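PDB 6RIW: ORF10, which probably carries out chain-extending condensations in polyunsaturated fatty acid synthesis, this chain being the ketosynthase-chain length factor didomain of a longer protein. Local coordinates for residues Pro502-Lys507 against Gly914-Asn919; Leu521-Lys526 against Val711-Ser716; Gly527-Gln532 against Trp739-Gly744. All blocks are in the same frame, centred on the assembly; numbering follows the deposited sequence.

Interaction 1 of 3, residues Pro502-Lys507 against Gly914-Asn919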
loop_
_atom_site.group_PDB
_atom_site.type_symbol
_atom_site.label_atom_id
_atom_site.label_comp_id
_atom_site.label_asym_id
_atom_site.label_seq_id
_atom_site.Cartn_x
_atom_site.Cartn_y
_atom_site.Cartn_z
ATOM N N PRO A 502 20.159 -18.733 0.101
ATOM C CA PRO A 502 20.546 -18.974 1.500
ATOM C C PRO A 502 19.670 -20.058 2.105
ATOM O O PRO A 502 18.491 -20.179 1.776
ATOM C CB PRO A 502 20.311 -17.620 2.184
ATOM C CG PRO A 502 20.385 -16.615 1.043
ATOM C CD PRO A 502 19.828 -17.324 -0.163
ATOM N N GLU A 503 20.265 -20.844 3.015
ATOM C CA GLU A 503 19.609 -22.064 3.488
ATOM C C GLU A 503 18.211 -21.834 4.054
ATOM O O GLU A 503 17.336 -22.685 3.856
ATOM C CB GLU A 503 20.489 -22.768 4.537
ATOM C CG GLU A 503 21.601 -23.505 3.847
ATOM C CD GLU A 503 22.065 -24.767 4.582
ATOM O OE1 GLU A 503 21.841 -24.867 5.820
ATOM O OE2 GLU A 503 22.669 -25.636 3.894
ATOM N N GLN A 504 17.972 -20.732 4.763
ATOM C CA GLN A 504 16.664 -20.502 5.371
ATOM C C GLN A 504 15.769 -19.563 4.569
ATOM O O GLN A 504 14.638 -19.290 4.989
ATOM C CB GLN A 504 16.842 -19.927 6.774
ATOM C CG GLN A 504 17.435 -20.913 7.773
ATOM C CD GLN A 504 17.750 -20.206 9.068
ATOM O OE1 GLN A 504 16.873 -19.580 9.657
ATOM N NE2 GLN A 504 19.006 -20.278 9.508
ATOM N N ARG A 505 16.237 -19.069 3.433
ATOM C CA ARG A 505 15.527 -17.994 2.746
ATOM C C ARG A 505 14.131 -18.422 2.274
ATOM O O ARG A 505 13.206 -17.603 2.268
ATOM C CB ARG A 505 16.363 -17.505 1.562
ATOM C CG ARG A 505 15.736 -16.309 0.784
ATOM C CD ARG A 505 15.851 -15.008 1.598
ATOM N NE ARG A 505 15.043 -13.922 1.027
ATOM C CZ ARG A 505 13.751 -13.751 1.308
ATOM N NH1 ARG A 505 13.104 -14.605 2.115
ATOM N NH2 ARG A 505 13.087 -12.716 0.783
ATOM N N TRP A 506 13.966 -19.667 1.822
ATOM C CA TRP A 506 12.635 -20.184 1.459
ATOM C C TRP A 506 12.063 -21.137 2.512
ATOM O O TRP A 506 11.155 -21.927 2.215
ATOM C CB TRP A 506 12.672 -20.889 0.100
ATOM C CG TRP A 506 12.859 -19.974 -1.085
ATOM C CD1 TRP A 506 13.072 -18.617 -1.065
ATOM C CD2 TRP A 506 12.865 -20.366 -2.461
ATOM N NE1 TRP A 506 13.198 -18.141 -2.371
ATOM C CE2 TRP A 506 13.083 -19.204 -3.235
ATOM C CE3 TRP A 506 12.684 -21.597 -3.118
ATOM C CZ2 TRP A 506 13.130 -19.233 -4.637
ATOM C CZ3 TRP A 506 12.727 -21.626 -4.514
ATOM C CH2 TRP A 506 12.960 -20.453 -5.260
ATOM N N LYS A 507 12.552 -21.062 3.747
ATOM C CA LYS A 507 12.104 -21.973 4.805
ATOM C C LYS A 507 12.241 -23.425 4.363
ATOM O O LYS A 507 11.449 -24.296 4.763
ATOM C CB LYS A 507 10.657 -21.657 5.231
ATOM C CG LYS A 507 10.511 -20.338 5.950
ATOM C CD LYS A 507 9.067 -20.081 6.448
ATOM C CE LYS A 507 9.073 -18.875 7.392
ATOM N NZ LYS A 507 7.800 -18.666 8.165
ATOM N N GLY A 914 13.037 -18.077 7.470
ATOM C CA GLY A 914 12.791 -18.483 8.837
ATOM C C GLY A 914 12.962 -19.978 8.985
ATOM O O GLY A 914 13.593 -20.631 8.154
ATOM N N GLN A 915 12.383 -20.496 10.065
ATOM C CA GLN A 915 12.454 -21.918 10.389
ATOM C C GLN A 915 12.117 -22.797 9.186
ATOM O O GLN A 915 11.195 -22.504 8.418
ATOM C CB GLN A 915 11.482 -22.204 11.537
ATOM C CG GLN A 915 11.391 -23.655 11.957
ATOM C CD GLN A 915 10.866 -23.780 13.357
ATOM O OE1 GLN A 915 9.760 -23.340 13.657
ATOM N NE2 GLN A 915 11.668 -24.358 14.235
ATOM N N LEU A 916 12.879 -23.873 9.020
ATOM C CA LEU A 916 12.603 -24.832 7.955
ATOM C C LEU A 916 11.309 -25.582 8.275
ATOM O O LEU A 916 11.226 -26.252 9.309
ATOM C CB LEU A 916 13.772 -25.797 7.804
ATOM C CG LEU A 916 15.106 -25.048 7.702
ATOM C CD1 LEU A 916 16.292 -25.938 8.085
ATOM C CD2 LEU A 916 15.263 -24.512 6.302
ATOM N N ILE A 917 10.299 -25.462 7.398
ATOM C CA ILE A 917 8.975 -26.014 7.695
ATOM C C ILE A 917 9.039 -27.530 7.898
ATOM O O ILE A 917 8.513 -28.064 8.885
ATOM C CB ILE A 917 7.969 -25.657 6.582
ATOM C CG1 ILE A 917 7.827 -24.134 6.410
ATOM C CG2 ILE A 917 6.594 -26.281 6.893
ATOM C CD1 ILE A 917 7.075 -23.759 5.122
ATOM N N SER A 918 9.626 -28.257 6.943
ATOM C CA SER A 918 9.578 -29.709 7.017
ATOM C C SER A 918 10.347 -30.216 8.233
ATOM O O SER A 918 9.844 -31.052 8.995
ATOM C CB SER A 918 10.122 -30.324 5.736
ATOM O OG SER A 918 10.052 -31.739 5.805
ATOM N N ASN A 919 11.559 -29.691 8.450
ATOM C CA ASN A 919 12.361 -30.133 9.587
ATOM C C ASN A 919 11.635 -29.905 10.905
ATOM O O ASN A 919 11.732 -30.730 11.824
ATOM C CB ASN A 919 13.705 -29.395 9.609
ATOM C CG ASN A 919 14.670 -29.903 8.567
ATOM O OD1 ASN A 919 14.396 -30.880 7.857
ATOM N ND2 ASN A 919 15.821 -29.244 8.469
HETATM O O HOH W 1 10.964 -27.177 4.645
HETATM O O HOH W 2 8.924 -21.276 9.486
#
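Ile917 N donates to Lys507 O over 3.1 Å, at 160° at the hydrogen, and fastens the 502-507 loop to the start of helix 917-922. The same carbonyl accepts a hydrogen bond from a water that in turn accepts one from Ser918 N, so of the amides of the first helical turn, which have no acceptor from their own helix, Lys507 O takes Ile917 N directly and reaches Ser918 N through the water. Leu916, at the N-cap position, adds a CA-H contact, its CA 3.4 Å from Lys507 O. A second carbonyl works on two sides: Gly914 N reaches Gln504 O at 3.2 Å, while Lys507 N closes the type I turn onto Gln504 O from the opposite face of its plane.

The Lys507 side chain runs alongside the Gly914-Gln915 backbone. With CG anti to the carbonyl carbon (chi1 -68°) and the rest extended, Lys507 CB lies 3.3 Å from Gln915 O, Lys507 CE passes over Gly914 CA, and NZ carries on to Val628 O and Gln590 OE1. Leu916 brings CD2 to 3.8 Å from Lys507 C, and Ile917 CG1 rests 3.9 Å from Lys507 CB.

Further out, Arg505 forms a salt bridge with Glu587. The Trp506 ring packs on helix 699-706, and Ile917 also rests on Val140 and Val141 of helix 129-148, so the contact sits between helices of both ketosynthase-like halves.

Interaction 2 of 3, residues Leu521-Lys526 against Val711-Ser716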
loop_
_atom_site.group_PDB
_atom_site.type_symbol
_atom_site.label_atom_id
_atom_site.label_comp_id
_atom_site.label_asym_id
_atom_site.label_seq_id
_atom_site.Cartn_x
_atom_site.Cartn_y
_atom_site.Cartn_z
ATOM N N LEU A 521 10.733 -25.736 -11.698
ATOM C CA LEU A 521 12.089 -25.316 -11.348
ATOM C C LEU A 521 12.942 -26.538 -11.041
ATOM O O LEU A 521 12.570 -27.364 -10.188
ATOM C CB LEU A 521 12.070 -24.401 -10.113
ATOM C CG LEU A 521 11.554 -22.962 -10.263
ATOM C CD1 LEU A 521 11.419 -22.294 -8.893
ATOM C CD2 LEU A 521 12.508 -22.174 -11.156
ATOM N N ARG A 522 14.106 -26.627 -11.687
ATOM C CA ARG A 522 15.062 -27.664 -11.315
ATOM C C ARG A 522 15.782 -27.333 -10.017
ATOM O O ARG A 522 16.176 -28.240 -9.276
ATOM C CB ARG A 522 16.076 -27.866 -12.446
ATOM C CG ARG A 522 15.460 -27.827 -13.844
ATOM C CD ARG A 522 16.422 -28.375 -14.905
ATOM N NE ARG A 522 16.565 -29.830 -14.814
ATOM C CZ ARG A 522 15.828 -30.712 -15.488
ATOM N NH1 ARG A 522 14.882 -30.301 -16.327
ATOM N NH2 ARG A 522 16.042 -32.013 -15.326
ATOM N N LYS A 523 15.955 -26.047 -9.722
ATOM C CA LYS A 523 16.664 -25.596 -8.533
ATOM C C LYS A 523 16.123 -24.220 -8.187
ATOM O O LYS A 523 15.488 -23.569 -9.021
ATOM C CB LYS A 523 18.188 -25.531 -8.774
ATOM C CG LYS A 523 18.585 -24.549 -9.893
ATOM C CD LYS A 523 20.103 -24.498 -10.109
ATOM C CE LYS A 523 20.828 -23.952 -8.879
ATOM N NZ LYS A 523 20.801 -22.475 -8.935
ATOM N N ALA A 524 16.358 -23.777 -6.961
ATOM C CA ALA A 524 16.111 -22.368 -6.675
ATOM C C ALA A 524 17.107 -21.548 -7.499
ATOM O O ALA A 524 18.288 -21.922 -7.570
ATOM C CB ALA A 524 16.275 -22.067 -5.184
ATOM N N PRO A 525 16.672 -20.480 -8.181
ATOM C CA PRO A 525 17.590 -19.760 -9.075
ATOM C C PRO A 525 18.761 -19.185 -8.312
ATOM O O PRO A 525 18.641 -18.778 -7.163
ATOM C CB PRO A 525 16.722 -18.638 -9.675
ATOM C CG PRO A 525 15.330 -19.093 -9.516
ATOM C CD PRO A 525 15.294 -19.957 -8.262
ATOM N N LYS A 526 19.907 -19.123 -8.980
ATOM C CA LYS A 526 20.985 -18.322 -8.439
ATOM C C LYS A 526 20.580 -16.855 -8.572
ATOM O O LYS A 526 20.071 -16.456 -9.621
ATOM C CB LYS A 526 22.269 -18.618 -9.211
ATOM C CG LYS A 526 23.483 -17.940 -8.602
ATOM C CD LYS A 526 24.765 -18.609 -9.089
ATOM C CE LYS A 526 25.987 -17.783 -8.698
ATOM N NZ LYS A 526 27.154 -18.228 -9.515
ATOM N N VAL A 711 12.342 -17.288 -15.394
ATOM C CA VAL A 711 13.453 -16.837 -14.560
ATOM C C VAL A 711 14.747 -17.457 -15.069
ATOM O O VAL A 711 14.746 -18.518 -15.705
ATOM C CB VAL A 711 13.192 -17.198 -13.082
ATOM C CG1 VAL A 711 13.281 -18.711 -12.834
ATOM C CG2 VAL A 711 14.135 -16.432 -12.133
ATOM N N ASN A 712 15.859 -16.784 -14.806
ATOM C CA ASN A 712 17.197 -17.292 -15.126
ATOM C C ASN A 712 17.666 -18.150 -13.954
ATOM O O ASN A 712 18.065 -17.634 -12.910
ATOM C CB ASN A 712 18.142 -16.119 -15.392
ATOM C CG ASN A 712 19.514 -16.563 -15.922
ATOM O OD1 ASN A 712 19.986 -17.653 -15.615
ATOM N ND2 ASN A 712 20.157 -15.701 -16.712
ATOM N N GLU A 713 17.602 -19.477 -14.110
ATOM C CA GLU A 713 17.940 -20.345 -12.986
ATOM C C GLU A 713 19.429 -20.305 -12.666
ATOM O O GLU A 713 19.825 -20.533 -11.520
ATOM C CB GLU A 713 17.511 -21.779 -13.291
ATOM C CG GLU A 713 16.297 -22.212 -12.538
ATOM C CD GLU A 713 15.781 -23.551 -13.031
ATOM O OE1 GLU A 713 15.130 -23.584 -14.095
ATOM O OE2 GLU A 713 16.035 -24.563 -12.352
ATOM N N LYS A 714 20.266 -20.008 -13.654
ATOM C CA LYS A 714 21.706 -20.052 -13.445
ATOM C C LYS A 714 22.267 -18.739 -12.928
ATOM O O LYS A 714 23.416 -18.711 -12.462
ATOM C CB LYS A 714 22.402 -20.456 -14.755
ATOM C CG LYS A 714 22.319 -21.954 -15.040
ATOM C CD LYS A 714 22.189 -22.772 -13.739
ATOM C CE LYS A 714 21.977 -24.267 -13.977
ATOM N NZ LYS A 714 22.691 -25.115 -12.953
ATOM N N GLY A 715 21.473 -17.674 -12.952
ATOM C CA GLY A 715 21.879 -16.365 -12.486
ATOM C C GLY A 715 23.111 -15.870 -13.203
ATOM O O GLY A 715 24.066 -15.435 -12.559
ATOM N N SER A 716 23.106 -15.937 -14.529
ATOM C CA SER A 716 24.267 -15.508 -15.304
ATOM C C SER A 716 23.836 -14.952 -16.655
ATOM O O SER A 716 23.035 -15.577 -17.354
ATOM C CB SER A 716 25.246 -16.675 -15.493
ATOM O OG SER A 716 26.360 -16.284 -16.269
HETATM O O HOH W 3 18.364 -15.423 -11.324
#
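In the thiolase-like fold of the second ketosynthase-like half, the loop running into strand 527-528 meets the loop between helix 699-706 and strand 741-752, and Glu713 ties the two by both its side chain and its backbone. Glu713 OE2 reaches two successive amides: Lys523 N at 3.0 Å, arriving nearly along the C-O axis, and Arg522 N at 2.9 Å in a weak bond bent to 123°. This carboxylate is therefore engaged by backbone N-H groups, while the charged ends of Arg522 and Lys523 stay well apart from it. The carbonyl of Glu713 takes a straighter bond, Lys526 N to Glu713 O at 2.9 Å and 167°.

Bends at chi3 (-64°) and chi4 curl the Lys523 chain back, so that Lys523 NZ donates to Ala524 O at 2.9 Å and, weakly, to Glu713 O, besides a salt bridge to Glu500. On the buried side Pro525 CG lies against both methyls of Val711, and Leu521 CD2 meets Val711 CG1 at 3.9 Å, the two side chains crossing at about a right angle. One water donates hydrogen bonds to Lys526 O at 2.6 Å and to Asn712 O at 2.7 Å.

Interaction 3 of 3, residues Gly527-Gln532 against Trp739-Gly744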
loop_
_atom_site.group_PDB
_atom_site.type_symbol
_atom_site.label_atom_id
_atom_site.label_comp_id
_atom_site.label_asym_id
_atom_site.label_seq_id
_atom_site.Cartn_x
_atom_site.Cartn_y
_atom_site.Cartn_z
ATOM N N GLY A 527 20.780 -16.057 -7.521
ATOM C CA GLY A 527 20.363 -14.664 -7.605
ATOM C C GLY A 527 20.940 -13.809 -6.500
ATOM O O GLY A 527 21.719 -14.262 -5.657
ATOM N N SER A 528 20.545 -12.540 -6.503
ATOM C CA SER A 528 21.097 -11.598 -5.524
ATOM C C SER A 528 20.217 -11.592 -4.269
ATOM O O SER A 528 19.422 -10.689 -4.004
ATOM C CB SER A 528 21.239 -10.218 -6.152
ATOM O OG SER A 528 21.768 -9.280 -5.236
ATOM N N TYR A 529 20.358 -12.659 -3.489
ATOM C CA TYR A 529 19.569 -12.807 -2.279
ATOM C C TYR A 529 20.231 -12.059 -1.139
ATOM O O TYR A 529 21.466 -11.942 -1.072
ATOM C CB TYR A 529 19.431 -14.276 -1.872
ATOM C CG TYR A 529 18.719 -15.150 -2.863
ATOM C CD1 TYR A 529 17.327 -15.151 -2.939
ATOM C CD2 TYR A 529 19.431 -15.973 -3.753
ATOM C CE1 TYR A 529 16.656 -15.957 -3.847
ATOM C CE2 TYR A 529 18.759 -16.769 -4.669
ATOM C CZ TYR A 529 17.371 -16.769 -4.696
ATOM O OH TYR A 529 16.711 -17.573 -5.611
ATOM N N VAL A 530 19.400 -11.605 -0.207
ATOM C CA VAL A 530 19.860 -11.071 1.069
ATOM C C VAL A 530 19.726 -12.187 2.105
ATOM O O VAL A 530 18.614 -12.628 2.412
ATOM C CB VAL A 530 19.063 -9.824 1.480
ATOM C CG1 VAL A 530 19.453 -9.386 2.898
ATOM C CG2 VAL A 530 19.298 -8.688 0.495
ATOM N N GLU A 531 20.853 -12.653 2.664
ATOM C CA GLU A 531 20.748 -13.734 3.642
ATOM C C GLU A 531 20.324 -13.214 5.010
ATOM O O GLU A 531 19.528 -13.856 5.705
ATOM C CB GLU A 531 22.081 -14.499 3.745
ATOM C CG GLU A 531 22.116 -15.487 4.941
ATOM C CD GLU A 531 23.203 -16.561 4.828
ATOM O OE1 GLU A 531 24.163 -16.382 4.040
ATOM O OE2 GLU A 531 23.095 -17.585 5.545
ATOM N N GLN A 532 20.822 -12.045 5.406
ATOM C CA GLN A 532 20.602 -11.522 6.748
ATOM C C GLN A 532 20.955 -10.041 6.769
ATOM O O GLN A 532 21.644 -9.534 5.884
ATOM C CB GLN A 532 21.441 -12.289 7.780
ATOM C CG GLN A 532 22.931 -12.216 7.512
ATOM C CD GLN A 532 23.715 -13.251 8.323
ATOM O OE1 GLN A 532 23.336 -14.421 8.396
ATOM N NE2 GLN A 532 24.794 -12.813 8.946
ATOM N N TRP A 739 14.544 -13.284 -16.666
ATOM C CA TRP A 739 14.778 -12.270 -15.637
ATOM C C TRP A 739 15.652 -12.827 -14.510
ATOM O O TRP A 739 15.693 -14.036 -14.253
ATOM C CB TRP A 739 13.457 -11.715 -15.072
ATOM C CG TRP A 739 12.539 -12.733 -14.434
ATOM C CD1 TRP A 739 11.625 -13.531 -15.074
ATOM C CD2 TRP A 739 12.434 -13.043 -13.034
ATOM N NE1 TRP A 739 10.962 -14.324 -14.157
ATOM C CE2 TRP A 739 11.441 -14.047 -12.900
ATOM C CE3 TRP A 739 13.081 -12.568 -11.883
ATOM C CZ2 TRP A 739 11.096 -14.596 -11.667
ATOM C CZ3 TRP A 739 12.728 -13.094 -10.657
ATOM C CH2 TRP A 739 11.728 -14.102 -10.558
ATOM N N LEU A 740 16.389 -11.929 -13.857
ATOM C CA LEU A 740 17.328 -12.311 -12.805
ATOM C C LEU A 740 16.777 -11.998 -11.418
ATOM O O LEU A 740 16.225 -10.913 -11.179
ATOM C CB LEU A 740 18.662 -11.576 -13.001
ATOM C CG LEU A 740 19.447 -11.939 -14.258
ATOM C CD1 LEU A 740 20.373 -10.761 -14.641
ATOM C CD2 LEU A 740 20.241 -13.214 -13.958
ATOM N N VAL A 741 16.950 -12.945 -10.492
ATOM C CA VAL A 741 16.447 -12.768 -9.126
ATOM C C VAL A 741 17.337 -11.783 -8.370
ATOM O O VAL A 741 18.575 -11.867 -8.420
ATOM C CB VAL A 741 16.394 -14.126 -8.398
ATOM C CG1 VAL A 741 16.123 -13.926 -6.921
ATOM C CG2 VAL A 741 15.321 -15.056 -9.020
ATOM N N GLY A 742 16.712 -10.835 -7.672
ATOM C CA GLY A 742 17.443 -9.954 -6.776
ATOM C C GLY A 742 16.502 -9.397 -5.741
ATOM O O GLY A 742 15.280 -9.466 -5.899
ATOM N N GLU A 743 17.074 -8.848 -4.667
ATOM C CA GLU A 743 16.226 -8.211 -3.663
ATOM C C GLU A 743 17.038 -7.200 -2.865
ATOM O O GLU A 743 18.275 -7.187 -2.917
ATOM C CB GLU A 743 15.583 -9.249 -2.723
ATOM C CG GLU A 743 16.582 -10.020 -1.860
ATOM C CD GLU A 743 15.905 -11.132 -1.042
ATOM O OE1 GLU A 743 14.656 -11.146 -0.978
ATOM O OE2 GLU A 743 16.612 -11.999 -0.459
ATOM N N GLY A 744 16.330 -6.355 -2.119
ATOM C CA GLY A 744 16.994 -5.412 -1.247
ATOM C C GLY A 744 16.165 -4.158 -1.026
ATOM O O GLY A 744 14.951 -4.154 -1.184
HETATM O O HOH W 4 19.933 -7.234 -5.073
#
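Glu743 OE2 accepts a hydrogen bond from Val530 N over 2.8 Å, nearly straight (167°) and made on the oxygen's anti lone pair, the one turned away from OE1. The partner oxygen OE1 is taken by Arg505 in a salt bridge and by Gly697 N, so a buried carboxylate is gripped at both ends and its rotation is fixed. Its first torsion places CG between the backbone N and the carbonyl carbon (chi1 65°), which carries the extended chain back across to the 527-532 segment, where Glu743 CG touches Val530 CG2 at 3.8 Å. With alanine in place of Glu743, Val530 N and Gly697 N would probably lose their acceptor and Arg505 NH2 its carboxylate mate, leaving Glu587 to hold the guanidinium through NH1.

Beside this bridge, strand 527-528 lines up parallel to the beginning of strand 741-752, a long strand of the thiolase-like fold. Ser528 N donates to Val741 O at 2.8 Å, and Glu743 N returns a weak, bent bond to Ser528 O. Ser528 is also the centre of an inverse gamma turn. A water joins Ser528 OG (2.8 Å) to Glu743 O (2.7 Å), and Thr497 holds the same hydroxyl. The Tyr529 ring has Glu743 OE2 at its edge, with ring and carboxylate planes 83° apart. Its OH bonds to Pro525 O, and Tyr529 CE1 meets Val741 CG1 at 3.7 Å.

Overall arrangement
Burial and chemistry change together across the three contacts. Interaction 3 is wholly buried and combines strand pairing with a buried carboxylate; interaction 2, partly buried, relies on a glutamate binding loop amides over an apolar floor; interaction 1 lies at the surface and depends on backbone carbonyls and water at a helix start. Residues 527-532 follow directly on 521-526, while their partners are separate pieces further along the chain; interactions 2 and 3 meet through Asn712 N and Trp739 O, a probable hydrogen bond, and through Val711 against Val741. Interaction 1 encloses both along the chain: Pro502 packs on Tyr529 of interaction 3, while the Trp506 ring packs against Ala524 and Pro525 of interaction 2.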